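Local structure of Exo-beta-1,3-galactanase (Bifidobacterium bifidum, 5FLW) at residues Ile80-Thr92 / Asp138-Tyr150. The protein probably releases galactose from the ends of beta-1,3-galactan chains, as a family 43 glycoside hydrolase classed as an exo-beta-1,3-galactanase. Numbering follows the deposited sequence. Where two conformers were deposited one is given.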
ATOM      1  N   ILE A  80      -5.370   8.936  13.919  1.00 10.68           N
ATOM      2  CA  ILE A  80      -5.307   7.756  13.068  1.00 11.52           C
ATOM      3  C   ILE A  80      -4.171   7.916  12.052  1.00 10.09           C
ATOM      4  O   ILE A  80      -3.982   8.985  11.490  1.00 10.48           O
ATOM      5  CB  ILE A  80      -6.651   7.550  12.336  1.00 10.98           C
ATOM      6  CG1 ILE A  80      -7.742   7.151  13.331  1.00 11.51           C
ATOM      7  CG2 ILE A  80      -6.529   6.521  11.224  1.00 12.02           C
ATOM      8  CD1 ILE A  80      -9.145   7.251  12.777  1.00 11.86           C
ATOM      9  N   GLY A  81      -3.415   6.845  11.835  1.00 10.44           N
ATOM     10  CA  GLY A  81      -2.302   6.830  10.897  1.00  8.99           C
ATOM     11  C   GLY A  81      -2.339   5.511  10.158  1.00 10.42           C
ATOM     12  O   GLY A  81      -2.053   4.473  10.738  1.00 10.73           O
ATOM     13  N   GLU A  82      -2.695   5.561   8.880  1.00 10.37           N
ATOM     14  CA  GLU A  82      -2.853   4.355   8.076  1.00  9.64           C
ATOM     15  C   GLU A  82      -2.032   4.237   6.795  1.00 10.82           C
ATOM     16  O   GLU A  82      -1.548   5.221   6.254  1.00 10.67           O
ATOM     17  CB  GLU A  82      -4.335   4.234   7.681  1.00  9.70           C
ATOM     18  CG  GLU A  82      -5.294   4.028   8.843  1.00 10.89           C
ATOM     19  CD  GLU A  82      -6.752   4.042   8.421  1.00 14.87           C
ATOM     20  OE1 GLU A  82      -7.048   4.514   7.313  1.00 16.73           O
ATOM     21  OE2 GLU A  82      -7.596   3.576   9.202  1.00 16.46           O
ATOM     22  N   ARG A  83      -1.904   3.000   6.325  1.00  9.63           N
ATOM     23  CA  ARG A  83      -1.252   2.676   5.055  1.00  9.36           C
ATOM     24  C   ARG A  83       0.152   3.275   4.908  1.00  9.32           C
ATOM     25  O   ARG A  83       0.455   3.935   3.909  1.00 10.88           O
ATOM     26  CB  ARG A  83      -2.133   3.011   3.855  1.00 10.98           C
ATOM     27  CG  ARG A  83      -3.460   2.234   3.890  1.00 11.70           C
ATOM     28  CD  ARG A  83      -4.273   2.370   2.589  1.00 10.98           C
ATOM     29  NE  ARG A  83      -5.509   1.597   2.713  1.00 12.19           N
ATOM     30  CZ  ARG A  83      -5.590   0.278   2.545  1.00 10.49           C
ATOM     31  NH1 ARG A  83      -4.500  -0.413   2.206  1.00 11.11           N
ATOM     32  NH2 ARG A  83      -6.762  -0.362   2.696  1.00 10.66           N
ATOM     33  N   PRO A  84       1.055   3.011   5.868  1.00  9.72           N
ATOM     34  CA  PRO A  84       2.413   3.562   5.775  1.00  9.46           C
ATOM     35  C   PRO A  84       3.134   3.026   4.544  1.00 10.64           C
ATOM     36  O   PRO A  84       2.980   1.860   4.169  1.00 11.29           O
ATOM     37  CB  PRO A  84       3.095   3.072   7.072  1.00 10.63           C
ATOM     38  CG  PRO A  84       2.384   1.780   7.412  1.00  9.80           C
ATOM     39  CD  PRO A  84       0.923   2.054   6.996  1.00  9.53           C
ATOM     40  N   LYS A  85       3.936   3.898   3.934  1.00  9.93           N
ATOM     41  CA  LYS A  85       4.727   3.559   2.761  1.00 11.95           C
ATOM     42  C   LYS A  85       6.113   4.168   2.933  1.00 10.79           C
ATOM     43  O   LYS A  85       6.256   5.228   3.547  1.00 11.00           O
ATOM     44  CB  LYS A  85       4.086   4.151   1.491  1.00 11.21           C
ATOM     45  CG  LYS A  85       2.644   3.679   1.221  1.00 12.74           C
ATOM     46  CD  LYS A  85       2.631   2.186   0.862  1.00 11.86           C
ATOM     47  CE  LYS A  85       1.214   1.577   0.947  1.00 10.41           C
ATOM     48  NZ  LYS A  85       0.731   1.517   2.358  1.00 10.39           N
ATOM     49  N   VAL A  86       7.132   3.511   2.368  1.00 12.16           N
ATOM     50  CA  VAL A  86       8.517   3.989   2.430  1.00 12.06           C
ATOM     51  C   VAL A  86       9.123   3.982   1.029  1.00 12.96           C
ATOM     52  O   VAL A  86       8.908   3.042   0.256  1.00 14.24           O
ATOM     53  CB  VAL A  86       9.372   3.147   3.420  1.00 11.89           C
ATOM     54  CG1 VAL A  86      10.893   3.461   3.325  1.00 11.97           C
ATOM     55  CG2 VAL A  86       8.859   3.348   4.864  1.00 12.61           C
ATOM     56  N   LEU A  87       9.896   5.027   0.707  1.00 12.94           N
ATOM     57  CA  LEU A  87      10.737   5.044  -0.483  1.00 12.79           C
ATOM     58  C   LEU A  87      12.150   5.441  -0.077  1.00 14.27           C
ATOM     59  O   LEU A  87      12.351   6.183   0.902  1.00 13.38           O
ATOM     60  CB  LEU A  87      10.254   6.052  -1.549  1.00 15.46           C
ATOM     61  CG  LEU A  87       8.945   5.740  -2.292  1.00 15.59           C
ATOM     62  CD1 LEU A  87       8.547   6.915  -3.218  1.00 14.03           C
ATOM     63  CD2 LEU A  87       9.039   4.446  -3.077  1.00 14.53           C
ATOM     64  N   HIS A  88      13.133   4.930  -0.831  1.00 15.35           N
ATOM     65  CA  HIS A  88      14.527   5.334  -0.681  1.00 16.01           C
ATOM     66  C   HIS A  88      14.806   6.444  -1.699  1.00 20.18           C
ATOM     67  O   HIS A  88      14.618   6.242  -2.909  1.00 16.36           O
ATOM     68  CB  HIS A  88      15.460   4.128  -0.872  1.00 17.71           C
ATOM     69  CG  HIS A  88      16.897   4.399  -0.523  1.00 25.76           C
ATOM     70  ND1 HIS A  88      17.942   3.686  -1.073  1.00 40.07           N
ATOM     71  CD2 HIS A  88      17.461   5.291   0.325  1.00 20.21           C
ATOM     72  CE1 HIS A  88      19.085   4.116  -0.566  1.00 43.19           C
ATOM     73  NE2 HIS A  88      18.825   5.112   0.260  1.00 25.35           N
ATOM     74  N   CYS A  89      15.234   7.624  -1.200  1.00 14.14           N
ATOM     75  CA  CYS A  89      15.387   8.814  -2.044  1.00 13.71           C
ATOM     76  C   CYS A  89      16.743   8.799  -2.742  1.00 16.01           C
ATOM     77  O   CYS A  89      17.776   8.886  -2.066  1.00 17.15           O
ATOM     78  CB  CYS A  89      15.285  10.080  -1.207  1.00 13.27           C
ATOM     79  SG  CYS A  89      15.533  11.565  -2.183  1.00 16.40           S
ATOM     80  N   PRO A  90      16.792   8.731  -4.075  1.00 19.55           N
ATOM     81  CA  PRO A  90      18.111   8.662  -4.736  1.00 21.32           C
ATOM     82  C   PRO A  90      18.982   9.887  -4.497  1.00 18.90           C
ATOM     83  O   PRO A  90      20.203   9.756  -4.298  1.00 21.63           O
ATOM     84  CB  PRO A  90      17.749   8.490  -6.214  1.00 19.13           C
ATOM     85  CG  PRO A  90      16.357   7.943  -6.198  1.00 19.88           C
ATOM     86  CD  PRO A  90      15.683   8.579  -5.034  1.00 17.27           C
ATOM     87  N   ALA A  91      18.380  11.085  -4.478  1.00 21.02           N
ATOM     88  CA  ALA A  91      19.196  12.293  -4.406  1.00 18.63           C
ATOM     89  C   ALA A  91      19.823  12.472  -3.031  1.00 23.41           C
ATOM     90  O   ALA A  91      20.930  13.002  -2.934  1.00 23.96           O
ATOM     91  CB  ALA A  91      18.362  13.519  -4.779  1.00 20.49           C
ATOM     92  N   THR A  92      19.160  12.005  -1.962  1.00 19.80           N
ATOM     93  CA  THR A  92      19.599  12.280  -0.602  1.00 17.87           C
ATOM     94  C   THR A  92      20.088  11.047   0.139  1.00 17.90           C
ATOM     95  O   THR A  92      20.763  11.200   1.162  1.00 21.67           O
ATOM     96  CB  THR A  92      18.447  12.873   0.222  1.00 18.19           C
ATOM     97  OG1 THR A  92      17.441  11.872   0.393  1.00 16.51           O
ATOM     98  CG2 THR A  92      17.835  14.135  -0.436  1.00 16.65           C
ATOM     99  N   ASP A 138      -6.449   7.017   1.421  1.00 10.51           N
ATOM    100  CA  ASP A 138      -5.554   5.891   1.120  1.00 10.71           C
ATOM    101  C   ASP A 138      -4.411   6.340   0.219  1.00  9.58           C
ATOM    102  O   ASP A 138      -4.605   7.143  -0.702  1.00 11.70           O
ATOM    103  CB  ASP A 138      -6.291   4.791   0.368  1.00 10.05           C
ATOM    104  CG  ASP A 138      -7.176   3.951   1.261  1.00 12.30           C
ATOM    105  OD1 ASP A 138      -7.308   4.232   2.490  1.00 10.67           O
ATOM    106  OD2 ASP A 138      -7.786   3.023   0.694  1.00 12.18           O
ATOM    107  N   ILE A 139      -3.207   5.830   0.499  1.00  9.67           N
ATOM    108  CA  ILE A 139      -2.024   6.150  -0.282  1.00  9.56           C
ATOM    109  C   ILE A 139      -1.292   4.867  -0.676  1.00 11.00           C
ATOM    110  O   ILE A 139      -1.417   3.820  -0.028  1.00 11.90           O
ATOM    111  CB  ILE A 139      -1.033   7.103   0.436  1.00 12.01           C
ATOM    112  CG1 ILE A 139      -0.587   6.480   1.766  1.00 11.01           C
ATOM    113  CG2 ILE A 139      -1.624   8.522   0.610  1.00  9.97           C
ATOM    114  CD1 ILE A 139       0.705   7.074   2.299  1.00 10.97           C
ATOM    115  N   GLY A 140      -0.510   4.987  -1.765  1.00 10.83           N
ATOM    116  CA  GLY A 140       0.505   4.017  -2.125  1.00 12.60           C
ATOM    117  C   GLY A 140       1.688   4.759  -2.720  1.00 10.73           C
ATOM    118  O   GLY A 140       1.630   5.973  -2.901  1.00 11.91           O
ATOM    119  N   VAL A 141       2.771   4.031  -3.011  1.00 11.63           N
ATOM    120  CA  VAL A 141       3.950   4.647  -3.620  1.00 12.65           C
ATOM    121  C   VAL A 141       4.421   3.865  -4.851  1.00 15.97           C
ATOM    122  O   VAL A 141       4.183   2.657  -4.995  1.00 15.52           O
ATOM    123  CB  VAL A 141       5.118   4.856  -2.620  1.00 13.94           C
ATOM    124  CG1 VAL A 141       4.721   5.860  -1.516  1.00 12.52           C
ATOM    125  CG2 VAL A 141       5.565   3.512  -2.031  1.00 11.25           C
ATOM    126  N   PHE A 142       5.140   4.568  -5.731  1.00 14.89           N
ATOM    127  CA  PHE A 142       5.770   3.931  -6.878  1.00 12.65           C
ATOM    128  C   PHE A 142       7.065   4.676  -7.216  1.00 15.46           C
ATOM    129  O   PHE A 142       7.100   5.907  -7.233  1.00 15.50           O
ATOM    130  CB  PHE A 142       4.813   3.867  -8.088  1.00 14.45           C
ATOM    131  CG  PHE A 142       5.466   3.360  -9.357  1.00 15.07           C
ATOM    132  CD1 PHE A 142       5.779   2.015  -9.511  1.00 14.17           C
ATOM    133  CD2 PHE A 142       5.783   4.234 -10.387  1.00 18.80           C
ATOM    134  CE1 PHE A 142       6.400   1.566 -10.652  1.00 18.28           C
ATOM    135  CE2 PHE A 142       6.397   3.781 -11.525  1.00 16.41           C
ATOM    136  CZ  PHE A 142       6.706   2.441 -11.657  1.00 16.75           C
ATOM    137  N   GLN A 143       8.128   3.919  -7.470  1.00 14.42           N
ATOM    138  CA  GLN A 143       9.416   4.466  -7.877  1.00 19.15           C
ATOM    139  C   GLN A 143       9.754   3.922  -9.264  1.00 18.28           C
ATOM    140  O   GLN A 143       9.871   2.703  -9.449  1.00 17.01           O
ATOM    141  CB  GLN A 143      10.493   4.098  -6.863  1.00 14.80           C
ATOM    142  CG  GLN A 143      11.832   4.672  -7.165  1.00 17.01           C
ATOM    143  CD  GLN A 143      12.795   4.452  -6.033  1.00 21.62           C
ATOM    144  OE1 GLN A 143      13.114   3.303  -5.678  1.00 24.52           O
ATOM    145  NE2 GLN A 143      13.246   5.547  -5.426  1.00 18.57           N
ATOM    146  N   ASP A 144       9.889   4.827 -10.237  1.00 16.39           N
ATOM    147  CA  ASP A 144      10.103   4.473 -11.635  1.00 18.18           C
ATOM    148  C   ASP A 144      11.600   4.221 -11.918  1.00 25.77           C
ATOM    149  O   ASP A 144      12.474   4.482 -11.073  1.00 19.64           O
ATOM    150  CB  ASP A 144       9.508   5.556 -12.541  1.00 21.46           C
ATOM    151  CG  ASP A 144       8.995   5.014 -13.881  1.00 18.50           C
ATOM    152  OD1 ASP A 144       9.367   3.891 -14.295  1.00 21.15           O
ATOM    153  OD2 ASP A 144       8.231   5.759 -14.532  1.00 22.07           O
ATOM    154  N   GLU A 145      11.871   3.714 -13.139  0.50 19.87           N
ATOM    155  CA  GLU A 145      13.222   3.283 -13.496  0.50 22.02           C
ATOM    156  C   GLU A 145      14.197   4.451 -13.560  0.50 24.38           C
ATOM    157  O   GLU A 145      15.402   4.266 -13.349  0.50 28.54           O
ATOM    158  CB  GLU A 145      13.207   2.524 -14.835  0.50 24.68           C
ATOM    159  CG  GLU A 145      14.452   1.657 -15.080  0.50 27.67           C
ATOM    160  CD  GLU A 145      14.219   0.547 -16.096  0.50 28.32           C
ATOM    161  OE1 GLU A 145      13.186   0.605 -16.796  0.50 31.36           O
ATOM    162  OE2 GLU A 145      15.059  -0.379 -16.182  0.50 28.82           O
ATOM    163  N   ASP A 146      13.696   5.653 -13.852  1.00 23.85           N
ATOM    164  CA  ASP A 146      14.518   6.856 -13.900  1.00 23.03           C
ATOM    165  C   ASP A 146      14.776   7.465 -12.526  1.00 25.68           C
ATOM    166  O   ASP A 146      15.415   8.520 -12.458  1.00 23.76           O
ATOM    167  CB  ASP A 146      13.839   7.893 -14.806  1.00 25.33           C
ATOM    168  CG  ASP A 146      12.532   8.475 -14.207  1.00 33.70           C
ATOM    169  OD1 ASP A 146      11.933   7.924 -13.251  1.00 24.63           O
ATOM    170  OD2 ASP A 146      12.049   9.490 -14.752  1.00 42.62           O
ATOM    171  N   GLY A 147      14.250   6.862 -11.446  1.00 22.41           N
ATOM    172  CA  GLY A 147      14.421   7.375 -10.098  1.00 23.83           C
ATOM    173  C   GLY A 147      13.327   8.305  -9.625  1.00 19.51           C
ATOM    174  O   GLY A 147      13.368   8.743  -8.474  1.00 17.69           O
ATOM    175  N   SER A 148      12.371   8.655 -10.481  1.00 18.57           N
ATOM    176  CA  SER A 148      11.270   9.492 -10.031  1.00 17.60           C
ATOM    177  C   SER A 148      10.410   8.747  -9.022  1.00 17.76           C
ATOM    178  O   SER A 148      10.155   7.545  -9.169  1.00 17.40           O
ATOM    179  CB  SER A 148      10.414   9.919 -11.210  1.00 20.93           C
ATOM    180  OG  SER A 148      11.164  10.792 -12.024  1.00 31.27           O
ATOM    181  N   GLY A 149       9.976   9.464  -7.977  1.00 16.75           N
ATOM    182  CA  GLY A 149       9.113   8.908  -6.954  1.00 13.45           C
ATOM    183  C   GLY A 149       7.714   9.487  -7.054  1.00 15.87           C
ATOM    184  O   GLY A 149       7.535  10.661  -7.417  1.00 15.99           O
ATOM    185  N   TYR A 150       6.724   8.668  -6.696  1.00 14.87           N
ATOM    186  CA  TYR A 150       5.323   9.039  -6.794  1.00 16.84           C
ATOM    187  C   TYR A 150       4.572   8.540  -5.576  1.00 14.51           C
ATOM    188  O   TYR A 150       4.854   7.455  -5.043  1.00 14.13           O
ATOM    189  CB  TYR A 150       4.658   8.414  -8.044  1.00 12.96           C
ATOM    190  CG  TYR A 150       5.357   8.827  -9.299  1.00 14.60           C
ATOM    191  CD1 TYR A 150       6.452   8.112  -9.788  1.00 16.83           C
ATOM    192  CD2 TYR A 150       4.944   9.967  -9.999  1.00 15.10           C
ATOM    193  CE1 TYR A 150       7.133   8.534 -10.956  1.00 15.93           C
ATOM    194  CE2 TYR A 150       5.603  10.388 -11.157  1.00 15.36           C
ATOM    195  CZ  TYR A 150       6.692   9.679 -11.642  1.00 15.20           C
ATOM    196  OH  TYR A 150       7.306  10.142 -12.788  1.00 18.27           O
TER
HETATM  197  O   HOH W   1      -5.897   4.956   4.645  1.00 12.67           O
HETATM  198  O   HOH W   2      -9.040   1.491   2.425  1.00 13.86           O
HETATM  199  O   HOH W   3      12.805   3.012  -2.790  1.00 17.50           O
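R83, extended from CG to NE, brings CD and NE across the carboxylate of D138, the guanidinium and carboxylate planes 64° apart. NE forms a salt bridge to D138 OD1 at 3.2 Å, and a water joins R83 NH2 to D138 OD2. D246 also takes R83 NH1, and S190 N donates to D138 OD2. The place of K85 suits a long, flexible residue: bent at chi2 and chi4, it lays CG, CD and CE along G140 CA and turns NZ back to donate a hydrogen bond to P84 O (2.9 Å) from above the carbonyl plane, with a weaker one to R83 O. Cut back to an alanine, this position would probably leave P84 O without its lysine donor and G140 without its cover. In the five-bladed beta-propeller of family 43, strands 84-88 and 139-143 are innermost in consecutive blades, nearly parallel at 16°. Branched L87 meets V141 tip to tip, CD2 to CG2 at 3.7 Å. H88 O accepts a hydrogen bond from Q143 NE2 (2.9 Å), nearly in the amide plane; Q143, CG anti to its backbone N (chi1 -177°), is long enough to bridge the blades, and Y169 also bonds NE2. P90 CG rests against G147 O (3.8 Å), where positive phi calls for glycine.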